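Local coordinates for uncharacterized protein (Staphylococcus aureus subsp. aureus Mu50, PDB 4QPV), which is of unknown function but belongs to the DUF1672 family and has a unique fold built on a kinked-helix-beta-beta-beta repeat, at residues 140-154 with 240-254. Numbering follows the deposited sequence. Where two conformers were deposited one is given.
Sequences NLTEVLKEYKSKYKY and EMIDFSEVLKKKKNI
The hydroxyl of Tyr152 donates a 2.6 Å hydrogen bond from its OH to OD2 of Asp243, reaching the carboxylate from above its plane, while Lys151 NZ adds a weak bond to the same hydroxyl. Asp243 CG stands anti to its backbone N (chi1 -173°), which swings the carboxylate to the edge of the tyrosine ring. Over one face of that ring lies Phe244, whose CB makes a CH-pi contact 3.6 Å from the centroid of the Tyr152 ring; Lys151 CG lies over the opposite face. The phenyl ring of Phe244 is slid aside from Tyr152, their planes 22° apart. Tyr148 and Tyr154 complete an aromatic cluster around Phe244, with Tyr154 OH 3.4 Å from Phe244 CZ while bonded to the carbonyl of Leu145. The cluster joins the end of helix 135-147 and the turn after it to helix 234-249; strand 259-265 meets Phe244 through Leu262. Farther along, Lys251 NZ donates to Tyr148 OH (2.8 Å) in the plane of the ring, and Val144 CG1 packs on Leu248 CD2 at 3.6 Å. Beyond Ile254, whose CG2 rests against Leu141 CA, the amides of Asn140 and Asn253 stack, and Asn140 ND2 donates a nearly straight bond (170°) to the backbone O of Asn253. At the other end, a water bridges Lys151 O and Glu240 OE2, while Glu240 OE1 salt-bridges Lys229.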
ATOM      1  N   ASN A 140      -2.054 -15.425   6.782  1.00 27.66           N
ATOM      2  CA  ASN A 140      -1.908 -15.933   8.149  1.00 27.42           C
ATOM      3  C   ASN A 140      -1.461 -14.825   9.088  1.00 29.90           C
ATOM      4  O   ASN A 140      -1.956 -14.764  10.211  1.00 29.33           O
ATOM      5  CB  ASN A 140      -0.932 -17.082   8.231  1.00 26.53           C
ATOM      6  CG  ASN A 140      -1.438 -18.346   7.612  1.00 41.37           C
ATOM      7  OD1 ASN A 140      -2.653 -18.573   7.479  1.00 37.59           O
ATOM      8  ND2 ASN A 140      -0.505 -19.198   7.219  1.00 34.26           N
ATOM      9  N   LEU A 141      -0.531 -13.953   8.632  1.00 25.28           N
ATOM     10  CA  LEU A 141      -0.081 -12.822   9.446  1.00 23.82           C
ATOM     11  C   LEU A 141      -1.263 -11.880   9.742  1.00 25.76           C
ATOM     12  O   LEU A 141      -1.420 -11.436  10.891  1.00 22.83           O
ATOM     13  CB  LEU A 141       1.080 -12.048   8.770  1.00 23.70           C
ATOM     14  CG  LEU A 141       1.610 -10.791   9.516  1.00 26.31           C
ATOM     15  CD1 LEU A 141       2.123 -11.146  10.937  1.00 25.73           C
ATOM     16  CD2 LEU A 141       2.725 -10.124   8.738  1.00 25.97           C
ATOM     17  N   THR A 142      -2.106 -11.606   8.721  1.00 24.28           N
ATOM     18  CA  THR A 142      -3.270 -10.720   8.901  1.00 23.87           C
ATOM     19  C   THR A 142      -4.182 -11.259  10.011  1.00 25.86           C
ATOM     20  O   THR A 142      -4.564 -10.514  10.920  1.00 24.63           O
ATOM     21  CB  THR A 142      -4.043 -10.549   7.596  1.00 26.77           C
ATOM     22  OG1 THR A 142      -3.130 -10.091   6.595  1.00 24.97           O
ATOM     23  CG2 THR A 142      -5.211  -9.557   7.745  1.00 26.65           C
ATOM     24  N   GLU A 143      -4.468 -12.560   9.958  1.00 24.96           N
ATOM     25  CA  GLU A 143      -5.287 -13.247  10.944  1.00 24.33           C
ATOM     26  C   GLU A 143      -4.665 -13.121  12.370  1.00 27.90           C
ATOM     27  O   GLU A 143      -5.379 -12.801  13.320  1.00 26.29           O
ATOM     28  CB  GLU A 143      -5.436 -14.718  10.534  1.00 25.95           C
ATOM     29  CG  GLU A 143      -6.292 -15.525  11.492  1.00 27.97           C
ATOM     30  CD  GLU A 143      -7.756 -15.125  11.576  1.00 36.75           C
ATOM     31  OE1 GLU A 143      -8.256 -14.423  10.666  1.00 30.74           O
ATOM     32  OE2 GLU A 143      -8.412 -15.550  12.550  1.00 34.74           O
ATOM     33  N   VAL A 144      -3.339 -13.329  12.499  1.00 25.98           N
ATOM     34  CA  VAL A 144      -2.644 -13.240  13.797  1.00 25.40           C
ATOM     35  C   VAL A 144      -2.732 -11.799  14.351  1.00 26.95           C
ATOM     36  O   VAL A 144      -2.934 -11.615  15.550  1.00 28.17           O
ATOM     37  CB  VAL A 144      -1.173 -13.754  13.720  1.00 29.52           C
ATOM     38  CG1 VAL A 144      -0.418 -13.497  15.032  1.00 30.10           C
ATOM     39  CG2 VAL A 144      -1.124 -15.246  13.363  1.00 29.40           C
ATOM     40  N   LEU A 145      -2.650 -10.787  13.484  1.00 23.29           N
ATOM     41  CA  LEU A 145      -2.734  -9.395  13.930  1.00 22.57           C
ATOM     42  C   LEU A 145      -4.151  -9.077  14.449  1.00 27.08           C
ATOM     43  O   LEU A 145      -4.287  -8.370  15.441  1.00 26.74           O
ATOM     44  CB  LEU A 145      -2.288  -8.438  12.815  1.00 22.13           C
ATOM     45  CG  LEU A 145      -0.751  -8.429  12.623  1.00 25.15           C
ATOM     46  CD1 LEU A 145      -0.376  -7.919  11.263  1.00 22.89           C
ATOM     47  CD2 LEU A 145      -0.054  -7.610  13.740  1.00 29.30           C
ATOM     48  N   LYS A 146      -5.183  -9.690  13.849  1.00 25.03           N
ATOM     49  CA  LYS A 146      -6.578  -9.565  14.311  1.00 24.02           C
ATOM     50  C   LYS A 146      -6.742 -10.261  15.667  1.00 27.90           C
ATOM     51  O   LYS A 146      -7.407  -9.734  16.555  1.00 28.02           O
ATOM     52  CB  LYS A 146      -7.537 -10.194  13.285  1.00 25.74           C
ATOM     53  CG  LYS A 146      -7.740  -9.343  12.023  1.00 22.26           C
ATOM     54  CD  LYS A 146      -8.510 -10.184  11.000  1.00 26.53           C
ATOM     55  CE  LYS A 146      -8.699  -9.452   9.692  1.00 25.88           C
ATOM     56  NZ  LYS A 146      -9.519 -10.284   8.752  1.00 26.62           N
ATOM     57  N   GLU A 147      -6.111 -11.443  15.812  1.00 25.88           N
ATOM     58  CA  GLU A 147      -6.142 -12.271  17.027  0.50 26.45           C
ATOM     59  C   GLU A 147      -5.616 -11.532  18.251  1.00 31.12           C
ATOM     60  O   GLU A 147      -6.149 -11.711  19.346  1.00 32.92           O
ATOM     61  CB  GLU A 147      -5.290 -13.543  16.859  0.50 27.97           C
ATOM     62  CG  GLU A 147      -5.818 -14.654  15.959  0.50 31.25           C
ATOM     63  CD  GLU A 147      -4.924 -15.883  15.948  0.50 44.53           C
ATOM     64  OE1 GLU A 147      -4.240 -16.122  16.970  0.50 46.19           O
ATOM     65  OE2 GLU A 147      -4.901 -16.604  14.924  0.50 31.39           O
ATOM     66  N   TYR A 148      -4.566 -10.716  18.086  1.00 28.00           N
ATOM     67  CA  TYR A 148      -3.940 -10.073  19.241  1.00 26.96           C
ATOM     68  C   TYR A 148      -4.237  -8.598  19.488  1.00 29.30           C
ATOM     69  O   TYR A 148      -3.635  -8.018  20.419  1.00 29.38           O
ATOM     70  CB  TYR A 148      -2.422 -10.305  19.155  1.00 28.28           C
ATOM     71  CG  TYR A 148      -2.047 -11.740  19.462  1.00 30.63           C
ATOM     72  CD1 TYR A 148      -2.027 -12.215  20.774  1.00 33.57           C
ATOM     73  CD2 TYR A 148      -1.776 -12.645  18.439  1.00 30.58           C
ATOM     74  CE1 TYR A 148      -1.720 -13.545  21.057  1.00 35.33           C
ATOM     75  CE2 TYR A 148      -1.471 -13.982  18.714  1.00 31.92           C
ATOM     76  CZ  TYR A 148      -1.421 -14.420  20.024  1.00 37.93           C
ATOM     77  OH  TYR A 148      -1.079 -15.727  20.298  1.00 37.55           O
ATOM     78  N   LYS A 149      -5.190  -7.996  18.719  1.00 24.42           N
ATOM     79  CA  LYS A 149      -5.487  -6.582  18.899  0.50 23.51           C
ATOM     80  C   LYS A 149      -5.994  -6.286  20.332  1.00 28.68           C
ATOM     81  O   LYS A 149      -5.647  -5.227  20.860  1.00 28.45           O
ATOM     82  CB  LYS A 149      -6.416  -6.032  17.794  0.50 24.30           C
ATOM     83  CG  LYS A 149      -7.822  -6.593  17.711  0.50 28.97           C
ATOM     84  CD  LYS A 149      -8.491  -6.139  16.408  0.50 34.47           C
ATOM     85  CE  LYS A 149      -9.491  -5.017  16.578  0.50 47.69           C
ATOM     86  NZ  LYS A 149     -10.789  -5.508  17.127  0.50 51.64           N
ATOM     87  N   SER A 150      -6.757  -7.191  20.969  1.00 26.24           N
ATOM     88  CA  SER A 150      -7.215  -6.951  22.336  1.00 27.08           C
ATOM     89  C   SER A 150      -6.072  -7.060  23.357  1.00 31.63           C
ATOM     90  O   SER A 150      -5.901  -6.151  24.181  1.00 31.82           O
ATOM     91  CB  SER A 150      -8.355  -7.902  22.706  1.00 30.56           C
ATOM     92  OG  SER A 150      -8.680  -7.712  24.070  1.00 36.71           O
ATOM     93  N   LYS A 151      -5.299  -8.156  23.294  1.00 28.02           N
ATOM     94  CA  LYS A 151      -4.209  -8.412  24.230  1.00 28.11           C
ATOM     95  C   LYS A 151      -3.169  -7.272  24.210  1.00 30.08           C
ATOM     96  O   LYS A 151      -2.752  -6.842  25.281  1.00 29.48           O
ATOM     97  CB  LYS A 151      -3.520  -9.755  23.917  1.00 28.92           C
ATOM     98  CG  LYS A 151      -2.489 -10.152  24.984  1.00 36.26           C
ATOM     99  CD  LYS A 151      -1.694 -11.388  24.632  1.00 38.28           C
ATOM    100  CE  LYS A 151      -0.783 -11.766  25.783  1.00 52.29           C
ATOM    101  NZ  LYS A 151       0.195 -12.817  25.386  1.00 61.75           N
ATOM    102  N   TYR A 152      -2.743  -6.823  23.017  1.00 26.35           N
ATOM    103  CA  TYR A 152      -1.697  -5.797  22.896  1.00 26.31           C
ATOM    104  C   TYR A 152      -2.243  -4.395  22.642  1.00 28.72           C
ATOM    105  O   TYR A 152      -1.472  -3.464  22.372  1.00 25.35           O
ATOM    106  CB  TYR A 152      -0.653  -6.201  21.857  1.00 26.73           C
ATOM    107  CG  TYR A 152       0.116  -7.425  22.313  1.00 27.70           C
ATOM    108  CD1 TYR A 152       0.992  -7.362  23.399  1.00 29.93           C
ATOM    109  CD2 TYR A 152      -0.079  -8.664  21.701  1.00 29.07           C
ATOM    110  CE1 TYR A 152       1.676  -8.493  23.843  1.00 30.85           C
ATOM    111  CE2 TYR A 152       0.584  -9.807  22.151  1.00 30.45           C
ATOM    112  CZ  TYR A 152       1.468  -9.716  23.216  1.00 35.05           C
ATOM    113  OH  TYR A 152       2.129 -10.840  23.643  1.00 35.41           O
ATOM    114  N   LYS A 153      -3.563  -4.230  22.852  1.00 25.15           N
ATOM    115  CA  LYS A 153      -4.259  -2.954  22.883  1.00 24.20           C
ATOM    116  C   LYS A 153      -3.963  -2.071  21.661  1.00 25.56           C
ATOM    117  O   LYS A 153      -3.373  -0.990  21.791  1.00 24.57           O
ATOM    118  CB  LYS A 153      -3.891  -2.205  24.183  1.00 24.63           C
ATOM    119  CG  LYS A 153      -4.282  -2.964  25.456  1.00 32.20           C
ATOM    120  CD  LYS A 153      -3.814  -2.239  26.694  1.00 32.94           C
ATOM    121  CE  LYS A 153      -4.235  -2.926  27.990  1.00 40.39           C
ATOM    122  NZ  LYS A 153      -3.557  -4.231  28.179  1.00 46.30           N
ATOM    123  N   TYR A 154      -4.362  -2.532  20.482  1.00 23.73           N
ATOM    124  CA  TYR A 154      -4.168  -1.748  19.266  1.00 23.17           C
ATOM    125  C   TYR A 154      -5.334  -1.980  18.289  1.00 27.25           C
ATOM    126  O   TYR A 154      -6.154  -2.884  18.458  1.00 25.53           O
ATOM    127  CB  TYR A 154      -2.793  -2.081  18.576  1.00 23.07           C
ATOM    128  CG  TYR A 154      -2.660  -3.516  18.088  1.00 22.36           C
ATOM    129  CD1 TYR A 154      -3.248  -3.930  16.885  1.00 23.30           C
ATOM    130  CD2 TYR A 154      -1.913  -4.447  18.802  1.00 23.07           C
ATOM    131  CE1 TYR A 154      -3.160  -5.254  16.453  1.00 20.81           C
ATOM    132  CE2 TYR A 154      -1.846  -5.783  18.397  1.00 23.99           C
ATOM    133  CZ  TYR A 154      -2.447  -6.177  17.209  1.00 25.68           C
ATOM    134  OH  TYR A 154      -2.360  -7.495  16.834  1.00 26.49           O
ATOM    135  N   GLU A 240       5.563  -4.335  25.838  1.00 27.71           N
ATOM    136  CA  GLU A 240       4.454  -5.070  25.217  1.00 27.28           C
ATOM    137  C   GLU A 240       4.765  -5.431  23.763  1.00 29.38           C
ATOM    138  O   GLU A 240       4.452  -6.544  23.346  1.00 28.75           O
ATOM    139  CB  GLU A 240       3.161  -4.256  25.311  1.00 27.87           C
ATOM    140  CG  GLU A 240       2.577  -4.303  26.712  1.00 31.27           C
ATOM    141  CD  GLU A 240       1.660  -3.129  26.962  1.00 39.76           C
ATOM    142  OE1 GLU A 240       2.164  -2.038  27.317  1.00 32.40           O
ATOM    143  OE2 GLU A 240       0.444  -3.276  26.708  1.00 31.50           O
HETATM  144  N   MSE A 241       5.463  -4.531  23.029  1.00 25.61           N
HETATM  145  CA  MSE A 241       5.844  -4.761  21.629  1.00 23.80           C
HETATM  146  C   MSE A 241       6.956  -5.814  21.534  1.00 28.70           C
HETATM  147  O   MSE A 241       6.909  -6.685  20.650  1.00 28.81           O
HETATM  148  CB  MSE A 241       6.227  -3.454  20.925  1.00 24.53           C
HETATM  149  CG  MSE A 241       4.996  -2.544  20.679  1.00 26.39           C
HETATM  150 SE   MSE A 241       3.590  -3.438  19.588  0.75 27.64          SE
HETATM  151  CE  MSE A 241       2.340  -3.895  20.962  1.00 24.45           C
ATOM    152  N   ILE A 242       7.898  -5.792  22.479  1.00 25.05           N
ATOM    153  CA  ILE A 242       8.947  -6.814  22.535  1.00 26.50           C
ATOM    154  C   ILE A 242       8.272  -8.166  22.744  1.00 28.02           C
ATOM    155  O   ILE A 242       8.615  -9.128  22.072  1.00 28.35           O
ATOM    156  CB  ILE A 242       9.985  -6.508  23.655  1.00 30.56           C
ATOM    157  CG1 ILE A 242      10.910  -5.331  23.235  1.00 31.48           C
ATOM    158  CG2 ILE A 242      10.809  -7.771  24.035  1.00 31.45           C
ATOM    159  CD1 ILE A 242      11.725  -4.720  24.450  1.00 34.25           C
ATOM    160  N   ASP A 243       7.281  -8.214  23.641  1.00 25.44           N
ATOM    161  CA  ASP A 243       6.585  -9.462  23.944  1.00 26.25           C
ATOM    162  C   ASP A 243       5.773  -9.948  22.745  1.00 29.72           C
ATOM    163  O   ASP A 243       5.844 -11.126  22.412  1.00 30.62           O
ATOM    164  CB  ASP A 243       5.704  -9.318  25.189  1.00 27.53           C
ATOM    165  CG  ASP A 243       5.107 -10.642  25.611  1.00 31.44           C
ATOM    166  OD1 ASP A 243       5.888 -11.569  25.938  1.00 31.86           O
ATOM    167  OD2 ASP A 243       3.858 -10.747  25.631  1.00 33.68           O
ATOM    168  N   PHE A 244       5.058  -9.046  22.059  1.00 27.01           N
ATOM    169  CA  PHE A 244       4.313  -9.423  20.878  1.00 25.81           C
ATOM    170  C   PHE A 244       5.290  -9.935  19.788  1.00 28.41           C
ATOM    171  O   PHE A 244       4.984 -10.944  19.171  1.00 28.15           O
ATOM    172  CB  PHE A 244       3.446  -8.247  20.380  1.00 26.04           C
ATOM    173  CG  PHE A 244       2.485  -8.544  19.241  1.00 25.40           C
ATOM    174  CD1 PHE A 244       1.996  -9.832  19.034  1.00 27.13           C
ATOM    175  CD2 PHE A 244       2.033  -7.523  18.411  1.00 26.09           C
ATOM    176  CE1 PHE A 244       1.086 -10.098  18.006  1.00 27.31           C
ATOM    177  CE2 PHE A 244       1.126  -7.786  17.378  1.00 28.80           C
ATOM    178  CZ  PHE A 244       0.658  -9.071  17.185  1.00 27.52           C
ATOM    179  N   SER A 245       6.480  -9.301  19.600  1.00 27.52           N
ATOM    180  CA  SER A 245       7.472  -9.800  18.622  1.00 28.35           C
ATOM    181  C   SER A 245       7.873 -11.244  18.963  1.00 31.30           C
ATOM    182  O   SER A 245       7.935 -12.099  18.070  1.00 31.67           O
ATOM    183  CB  SER A 245       8.718  -8.922  18.598  1.00 32.06           C
ATOM    184  OG  SER A 245       9.693  -9.497  17.746  1.00 39.01           O
ATOM    185  N   GLU A 246       8.104 -11.524  20.253  1.00 26.66           N
ATOM    186  CA  GLU A 246       8.461 -12.877  20.692  1.00 26.74           C
ATOM    187  C   GLU A 246       7.342 -13.877  20.368  1.00 32.62           C
ATOM    188  O   GLU A 246       7.633 -14.965  19.881  1.00 34.63           O
ATOM    189  CB  GLU A 246       8.818 -12.909  22.191  1.00 27.97           C
ATOM    190  CG  GLU A 246      10.115 -12.154  22.474  1.00 34.56           C
ATOM    191  CD  GLU A 246      11.324 -12.573  21.650  1.00 41.44           C
ATOM    192  OE1 GLU A 246      11.637 -13.783  21.619  1.00 35.10           O
ATOM    193  OE2 GLU A 246      11.939 -11.694  21.007  1.00 42.18           O
ATOM    194  N   VAL A 247       6.077 -13.485  20.576  1.00 29.57           N
ATOM    195  CA  VAL A 247       4.910 -14.312  20.241  1.00 29.12           C
ATOM    196  C   VAL A 247       4.909 -14.610  18.706  1.00 31.85           C
ATOM    197  O   VAL A 247       4.821 -15.774  18.302  1.00 31.23           O
ATOM    198  CB  VAL A 247       3.596 -13.636  20.720  1.00 31.32           C
ATOM    199  CG1 VAL A 247       2.346 -14.300  20.113  1.00 30.57           C
ATOM    200  CG2 VAL A 247       3.522 -13.624  22.241  1.00 31.52           C
ATOM    201  N   LEU A 248       5.086 -13.570  17.882  1.00 29.25           N
ATOM    202  CA  LEU A 248       5.119 -13.677  16.415  1.00 28.06           C
ATOM    203  C   LEU A 248       6.234 -14.612  15.914  1.00 34.05           C
ATOM    204  O   LEU A 248       5.978 -15.445  15.038  1.00 33.87           O
ATOM    205  CB  LEU A 248       5.258 -12.274  15.783  1.00 26.57           C
ATOM    206  CG  LEU A 248       4.045 -11.371  15.969  1.00 30.69           C
ATOM    207  CD1 LEU A 248       4.332  -9.954  15.511  1.00 30.67           C
ATOM    208  CD2 LEU A 248       2.810 -11.937  15.248  1.00 33.36           C
ATOM    209  N   LYS A 249       7.447 -14.529  16.504  1.00 32.62           N
ATOM    210  CA  LYS A 249       8.579 -15.397  16.121  1.00 34.06           C
ATOM    211  C   LYS A 249       8.258 -16.886  16.278  1.00 38.38           C
ATOM    212  O   LYS A 249       8.828 -17.712  15.548  1.00 37.39           O
ATOM    213  CB  LYS A 249       9.844 -15.081  16.930  1.00 36.59           C
ATOM    214  CG  LYS A 249      10.456 -13.721  16.623  1.00 38.75           C
ATOM    215  CD  LYS A 249      11.545 -13.387  17.636  1.00 41.58           C
ATOM    216  CE  LYS A 249      11.987 -11.956  17.491  1.00 38.98           C
ATOM    217  NZ  LYS A 249      13.115 -11.638  18.407  1.00 45.44           N
ATOM    218  N   LYS A 250       7.334 -17.223  17.198  1.00 35.63           N
ATOM    219  CA  LYS A 250       6.944 -18.617  17.474  1.00 36.87           C
ATOM    220  C   LYS A 250       5.757 -19.102  16.611  1.00 40.35           C
ATOM    221  O   LYS A 250       5.385 -20.275  16.704  1.00 40.06           O
ATOM    222  CB  LYS A 250       6.625 -18.812  18.961  1.00 38.94           C
ATOM    223  CG  LYS A 250       7.828 -18.683  19.871  1.00 45.44           C
ATOM    224  CD  LYS A 250       7.378 -18.873  21.304  1.00 60.52           C
ATOM    225  CE  LYS A 250       8.464 -18.605  22.308  1.00 79.84           C
ATOM    226  NZ  LYS A 250       8.020 -18.978  23.675  1.00 92.63           N
ATOM    227  N   LYS A 251       5.197 -18.227  15.756  1.00 36.31           N
ATOM    228  CA  LYS A 251       4.115 -18.596  14.842  1.00 36.00           C
ATOM    229  C   LYS A 251       4.766 -19.164  13.597  1.00 39.44           C
ATOM    230  O   LYS A 251       5.445 -18.432  12.873  1.00 38.53           O
ATOM    231  CB  LYS A 251       3.209 -17.381  14.495  1.00 36.47           C
ATOM    232  CG  LYS A 251       2.542 -16.726  15.693  1.00 42.91           C
ATOM    233  CD  LYS A 251       1.380 -17.518  16.268  1.00 47.71           C
ATOM    234  CE  LYS A 251       1.251 -17.119  17.710  1.00 53.91           C
ATOM    235  NZ  LYS A 251      -0.054 -17.458  18.295  1.00 52.43           N
ATOM    236  N   LYS A 252       4.602 -20.466  13.365  1.00 36.25           N
ATOM    237  CA  LYS A 252       5.261 -21.130  12.242  1.00 37.12           C
ATOM    238  C   LYS A 252       4.715 -20.714  10.875  1.00 40.27           C
ATOM    239  O   LYS A 252       5.481 -20.662   9.915  1.00 40.77           O
ATOM    240  CB  LYS A 252       5.162 -22.659  12.381  1.00 40.79           C
ATOM    241  CG  LYS A 252       5.915 -23.200  13.592  1.00 54.70           C
ATOM    242  CD  LYS A 252       5.909 -24.730  13.641  1.00 68.13           C
ATOM    243  CE  LYS A 252       5.772 -25.279  15.046  1.00 80.25           C
ATOM    244  NZ  LYS A 252       6.988 -25.050  15.872  1.00 90.95           N
ATOM    245  N   ASN A 253       3.415 -20.418  10.787  1.00 36.06           N
ATOM    246  CA  ASN A 253       2.729 -20.189   9.515  1.00 36.23           C
ATOM    247  C   ASN A 253       2.800 -18.744   8.971  1.00 36.14           C
ATOM    248  O   ASN A 253       2.219 -18.476   7.916  1.00 35.63           O
ATOM    249  CB  ASN A 253       1.263 -20.631   9.660  1.00 39.52           C
ATOM    250  CG  ASN A 253       0.436 -19.822  10.644  1.00 69.53           C
ATOM    251  OD1 ASN A 253       0.951 -19.165  11.562  1.00 66.64           O
ATOM    252  ND2 ASN A 253      -0.878 -19.896  10.501  1.00 61.72           N
ATOM    253  N   ILE A 254       3.526 -17.837   9.641  1.00 31.63           N
ATOM    254  CA  ILE A 254       3.620 -16.452   9.175  1.00 29.88           C
ATOM    255  C   ILE A 254       4.930 -16.246   8.337  1.00 35.18           C
ATOM    256  O   ILE A 254       5.737 -17.186   8.246  1.00 35.12           O
ATOM    257  CB  ILE A 254       3.450 -15.429  10.331  1.00 31.19           C
ATOM    258  CG1 ILE A 254       4.601 -15.487  11.361  1.00 31.79           C
ATOM    259  CG2 ILE A 254       2.059 -15.557  10.988  1.00 30.76           C
ATOM    260  CD1 ILE A 254       4.720 -14.120  12.221  1.00 26.58           C
TER
HETATM  261  O   HOH W   1      -0.681  -5.738  26.522  1.00 39.96           O
HETATM  262  O   HOH W   2       0.400  -2.300  24.027  1.00 31.82           O
HETATM  263  O   HOH W   3      -0.982  -2.056  28.588  1.00 29.62           O